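Local coordinates for uncharacterized protein (Pseudomonas aeruginosa, PDB 4O5P), which is the type VI secretion phospholipase effector Tle1, probably hydrolysing membrane phospholipids with a catalytic domain of the alpha/beta-hydrolase clan, at residues R307-E311 with R367-V371; R330-L334 with H409-E413. All blocks are in the same frame, centred on the assembly; numbering follows the deposited sequence.

Overall arrangement
Both interactions lie in the catalytic domain, their centres about 14 Å apart, against neighbouring parallel strands of the central sheet, 331-336 and 370-375. Their segments alternate along the chain: 307-311, 330-334, 367-371, then 409-413. Interaction 1 fixes the loop before strand 331-336 to the start of strand 370-375. Interaction 2 packs helix 403-416 against strand 331-336 from the opposite face of the sheet, so the two contacts cover its two sides. Backbone bonds from Val371 to Cys331 and His333 join them directly. Together they add a loop on one face and a helix on the other to adjacent strands of what is probably an alpha/beta-hydrolase core; interaction 2 lies near a probable nucleophile elbow and Ser-His-Asp triad.

Interaction 1. Residues R307-E311 with R367-V371; sequences RLPDE and RKWTV
Arg367 reaches across to Pro309 and Glu311, and its side chain carries most of the contact. CB points at segment 307-311, and CG passes the carboxylate of Asp310 4.2 Å from OD1. Bends at chi2 (-103°) and chi3 then turn the guanidinium edge-on to the Pro309 carbonyl. NE meets Pro309 O at 3.2 Å, nearly along the C=O axis, and NH2 meets the same oxygen at 2.9 Å from above the carbonyl plane, a side-on grip by two nitrogens on one acceptor. CZ has Glu311 CG over one face of the guanidinium, at 3.6 Å. NH2 also forms a salt bridge with Glu311 OE2; the modelled length is implausibly short, so its geometry is doubtful. The Glu311 carboxylate stands almost perpendicular to the guanidinium (planes 86° apart); OE1 and OE2 also accept from Phe327 N and Leu328 N. NH1 donates to Leu328 O and, weakly, to Lys368 O. Beside this polar cluster, Leu308 CD1 meets Thr370 CG2 tip to tip at 3.6 Å. A buried arginine thus finds backbone carbonyls for its N-H groups and a carboxylate that probably offsets its charge, tying an irregular loop to the type II beta turn Arg367-Thr370 that leads into strand 370-375.

Interaction 2. Residues R330-L334 with H409-E413; sequences RCVHL and HMYAE
Glu413 lies across Val332 at about a right angle and turns its carboxylate to Arg330. Val332 CG2 lies over one face of the carboxylate, 3.7 Å from Glu413 CD, and Arg330 NH2 reaches OE2 from that same side of the plane. Arg330 NH2 gives OE2 an almost straight salt-bridging hydrogen bond of 3.1 Å (N-H...O 176°). The oxygen sits in the guanidinium plane, whereas the nitrogen lies out of the carboxylate plane, and the two planes are 46° apart. One water joins Arg330 NE to OE2 and to the backbone O of Glu413; a second bridges OE1 and, weakly, NH2. OE1 also accepts from His409 NE2 at 2.9 Å, one helical turn back, through its anti lone pair. Both carboxylate oxygens are therefore engaged, which should hold the group's rotation, while the other ring nitrogen, His409 ND1, bonds to Tyr375 OH. Leu334 crosses the imidazole obliquely, its CD2 3.8 Å from ND1. On the other flank of Val332 and Leu334, away from the carboxylate, Met410 (selenomethionine) runs past both in the reverse sense. Bends at chi2 and chi3 lay SE 4.1 Å from Val332 CG1 and bring CE to 3.9 Å from Leu334 CG. Strand 331-334 and helix 409-413 run antiparallel with axes 9.9 Å apart, a helix layer covering a mostly parallel sheet as in alpha/beta hydrolases. Strands 270-280 and 370-375 flank strand 331-336, and the helix reaches both: Met410 and Glu413 touch Phe280 and Phe276, while His409 meets the ring of Tyr373 edge-to-face.

Interaction 1. Residues R307-E311 with R367-V371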
# COMPACT_ATOMS: atom_id res chain seq x y z
N ARG A 307 7.82 5.31 10.00
CA ARG A 307 7.73 5.60 11.42
C ARG A 307 6.75 6.75 11.63
O ARG A 307 6.92 7.82 11.01
CB ARG A 307 9.11 6.01 11.91
CG ARG A 307 9.25 6.10 13.40
CD ARG A 307 10.51 6.88 13.77
NE ARG A 307 10.43 7.25 15.17
CZ ARG A 307 10.79 6.44 16.17
NH1 ARG A 307 11.30 5.24 15.89
NH2 ARG A 307 10.65 6.84 17.42
N LEU A 308 5.73 6.56 12.46
CA LEU A 308 4.73 7.62 12.63
C LEU A 308 5.41 8.87 13.23
O LEU A 308 6.45 8.75 13.88
CB LEU A 308 3.57 7.15 13.50
CG LEU A 308 2.59 6.06 13.05
CD1 LEU A 308 1.55 5.86 14.12
CD2 LEU A 308 1.89 6.37 11.74
N PRO A 309 4.86 10.07 12.96
CA PRO A 309 5.48 11.29 13.50
C PRO A 309 5.61 11.27 15.02
O PRO A 309 4.67 10.88 15.72
CB PRO A 309 4.50 12.40 13.09
CG PRO A 309 3.91 11.92 11.81
CD PRO A 309 3.79 10.38 12.00
N ASP A 310 6.78 11.66 15.51
CA ASP A 310 7.00 11.77 16.95
C ASP A 310 6.76 13.20 17.40
O ASP A 310 7.20 14.16 16.77
CB ASP A 310 8.42 11.33 17.33
CG ASP A 310 8.48 9.88 17.76
OD1 ASP A 310 7.51 9.40 18.39
OD2 ASP A 310 9.50 9.23 17.48
N GLU A 311 6.02 13.33 18.50
CA GLU A 311 5.73 14.63 19.07
C GLU A 311 6.94 15.12 19.85
O GLU A 311 7.73 14.31 20.36
CB GLU A 311 4.50 14.54 19.97
CG GLU A 311 3.24 13.99 19.28
CD GLU A 311 2.82 14.80 18.05
OE1 GLU A 311 3.17 16.00 17.95
OE2 GLU A 311 2.13 14.23 17.18
N ARG A 367 3.42 4.36 19.82
CA ARG A 367 3.27 5.76 20.21
C ARG A 367 1.88 6.10 20.77
O ARG A 367 0.88 5.55 20.31
CB ARG A 367 3.51 6.60 18.95
CG ARG A 367 3.65 8.04 19.22
CD ARG A 367 2.37 8.76 18.84
NE ARG A 367 2.68 9.87 17.99
CZ ARG A 367 1.92 10.94 17.85
NH1 ARG A 367 0.78 11.04 18.53
NH2 ARG A 367 2.31 11.89 17.04
N LYS A 368 1.81 7.01 21.75
CA LYS A 368 0.53 7.43 22.34
C LYS A 368 -0.52 7.73 21.26
O LYS A 368 -0.19 8.20 20.17
CB LYS A 368 0.71 8.67 23.24
CG LYS A 368 1.25 9.91 22.53
CD LYS A 368 1.37 11.10 23.49
CE LYS A 368 1.96 12.32 22.79
NZ LYS A 368 2.19 13.47 23.72
N TRP A 369 -1.78 7.43 21.55
CA TRP A 369 -2.88 7.78 20.65
C TRP A 369 -2.84 7.05 19.31
O TRP A 369 -3.53 7.46 18.37
CB TRP A 369 -2.92 9.30 20.37
CG TRP A 369 -2.77 10.18 21.58
CD1 TRP A 369 -3.11 9.87 22.87
CD2 TRP A 369 -2.23 11.50 21.61
NE1 TRP A 369 -2.82 10.94 23.70
CE2 TRP A 369 -2.29 11.96 22.94
CE3 TRP A 369 -1.71 12.36 20.63
CZ2 TRP A 369 -1.83 13.22 23.32
CZ3 TRP A 369 -1.26 13.61 21.01
CH2 TRP A 369 -1.33 14.03 22.35
N THR A 370 -2.04 5.99 19.21
CA THR A 370 -2.01 5.17 18.00
C THR A 370 -2.27 3.70 18.34
O THR A 370 -1.76 3.19 19.34
CB THR A 370 -0.70 5.33 17.21
OG1 THR A 370 0.40 4.75 17.94
CG2 THR A 370 -0.41 6.82 16.98
N VAL A 371 -3.06 3.01 17.52
CA VAL A 371 -3.49 1.65 17.85
C VAL A 371 -3.48 0.79 16.59
O VAL A 371 -3.69 1.31 15.50
CB VAL A 371 -4.89 1.68 18.56
CG1 VAL A 371 -5.94 2.33 17.68
CG2 VAL A 371 -5.34 0.30 19.00

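Interaction 2. Residues R330-L334 with H409-E413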
# COMPACT_ATOMS: atom_id res chain seq x y z
N ARG A 330 -4.26 11.11 16.45
CA ARG A 330 -4.89 9.79 16.46
C ARG A 330 -4.53 9.01 15.19
O ARG A 330 -4.73 9.49 14.08
CB ARG A 330 -6.41 9.93 16.55
CG ARG A 330 -7.19 8.60 16.52
CD ARG A 330 -6.93 7.77 17.78
NE ARG A 330 -7.78 6.58 17.84
CZ ARG A 330 -7.53 5.54 18.63
NH1 ARG A 330 -6.46 5.53 19.40
NH2 ARG A 330 -8.35 4.50 18.63
N CYS A 331 -4.01 7.79 15.37
CA CYS A 331 -3.78 6.90 14.24
C CYS A 331 -4.31 5.50 14.51
O CYS A 331 -4.01 4.90 15.55
CB CYS A 331 -2.29 6.83 13.89
SG CYS A 331 -1.92 5.70 12.50
N VAL A 332 -5.11 4.99 13.58
CA VAL A 332 -5.64 3.63 13.68
C VAL A 332 -5.13 2.81 12.48
O VAL A 332 -5.33 3.21 11.34
CB VAL A 332 -7.17 3.63 13.65
CG1 VAL A 332 -7.69 2.19 13.51
CG2 VAL A 332 -7.76 4.33 14.91
N HIS A 333 -4.47 1.68 12.74
CA HIS A 333 -3.96 0.83 11.65
C HIS A 333 -4.55 -0.57 11.74
O HIS A 333 -4.29 -1.30 12.68
CB HIS A 333 -2.44 0.72 11.76
CG HIS A 333 -1.77 0.09 10.57
ND1 HIS A 333 -0.54 -0.51 10.65
CD2 HIS A 333 -2.14 0.01 9.27
CE1 HIS A 333 -0.17 -0.93 9.45
NE2 HIS A 333 -1.13 -0.63 8.60
N LEU A 334 -5.33 -0.94 10.74
CA LEU A 334 -5.95 -2.24 10.67
C LEU A 334 -5.10 -3.07 9.73
O LEU A 334 -4.86 -2.64 8.59
CB LEU A 334 -7.37 -2.09 10.10
CG LEU A 334 -8.25 -1.09 10.86
CD1 LEU A 334 -9.66 -1.10 10.30
CD2 LEU A 334 -8.26 -1.37 12.38
N HIS A 409 -15.35 -0.25 11.01
CA HIS A 409 -14.54 0.03 12.18
C HIS A 409 -13.84 1.36 11.94
O HIS A 409 -13.84 2.25 12.81
CB HIS A 409 -13.56 -1.12 12.45
CG HIS A 409 -12.67 -0.92 13.63
ND1 HIS A 409 -11.71 -1.83 14.00
CD2 HIS A 409 -12.59 0.10 14.53
CE1 HIS A 409 -11.07 -1.38 15.07
NE2 HIS A 409 -11.58 -0.21 15.40
N MSE A 410 -13.32 1.53 10.72
CA MSE A 410 -12.47 2.68 10.46
C MSE A 410 -13.38 3.88 10.54
O MSE A 410 -13.04 4.90 11.15
CB MSE A 410 -11.80 2.58 9.08
CG MSE A 410 -10.82 3.73 8.83
SE MSE A 410 -9.27 3.61 10.02
CE MSE A 410 -8.26 2.34 8.96
N TYR A 411 -14.59 3.70 10.00
CA TYR A 411 -15.55 4.78 9.98
C TYR A 411 -15.77 5.26 11.40
O TYR A 411 -15.66 6.47 11.69
CB TYR A 411 -16.86 4.29 9.36
CG TYR A 411 -17.97 5.30 9.40
CD1 TYR A 411 -18.15 6.21 8.37
CD2 TYR A 411 -18.86 5.34 10.47
CE1 TYR A 411 -19.19 7.14 8.41
CE2 TYR A 411 -19.88 6.25 10.52
CZ TYR A 411 -20.04 7.15 9.50
OH TYR A 411 -21.08 8.06 9.60
N ALA A 412 -16.00 4.31 12.31
CA ALA A 412 -16.38 4.68 13.67
C ALA A 412 -15.24 5.44 14.29
O ALA A 412 -15.45 6.49 14.93
CB ALA A 412 -16.74 3.44 14.49
N GLU A 413 -14.01 4.96 14.05
CA GLU A 413 -12.84 5.57 14.67
C GLU A 413 -12.76 6.99 14.16
O GLU A 413 -12.62 7.93 14.96
CB GLU A 413 -11.55 4.81 14.31
CG GLU A 413 -11.49 3.38 14.86
CD GLU A 413 -11.06 3.35 16.30
OE1 GLU A 413 -10.83 2.24 16.83
OE2 GLU A 413 -10.92 4.45 16.91
O HOH W 1 -10.49 7.17 16.78
O HOH W 2 -9.66 1.75 19.28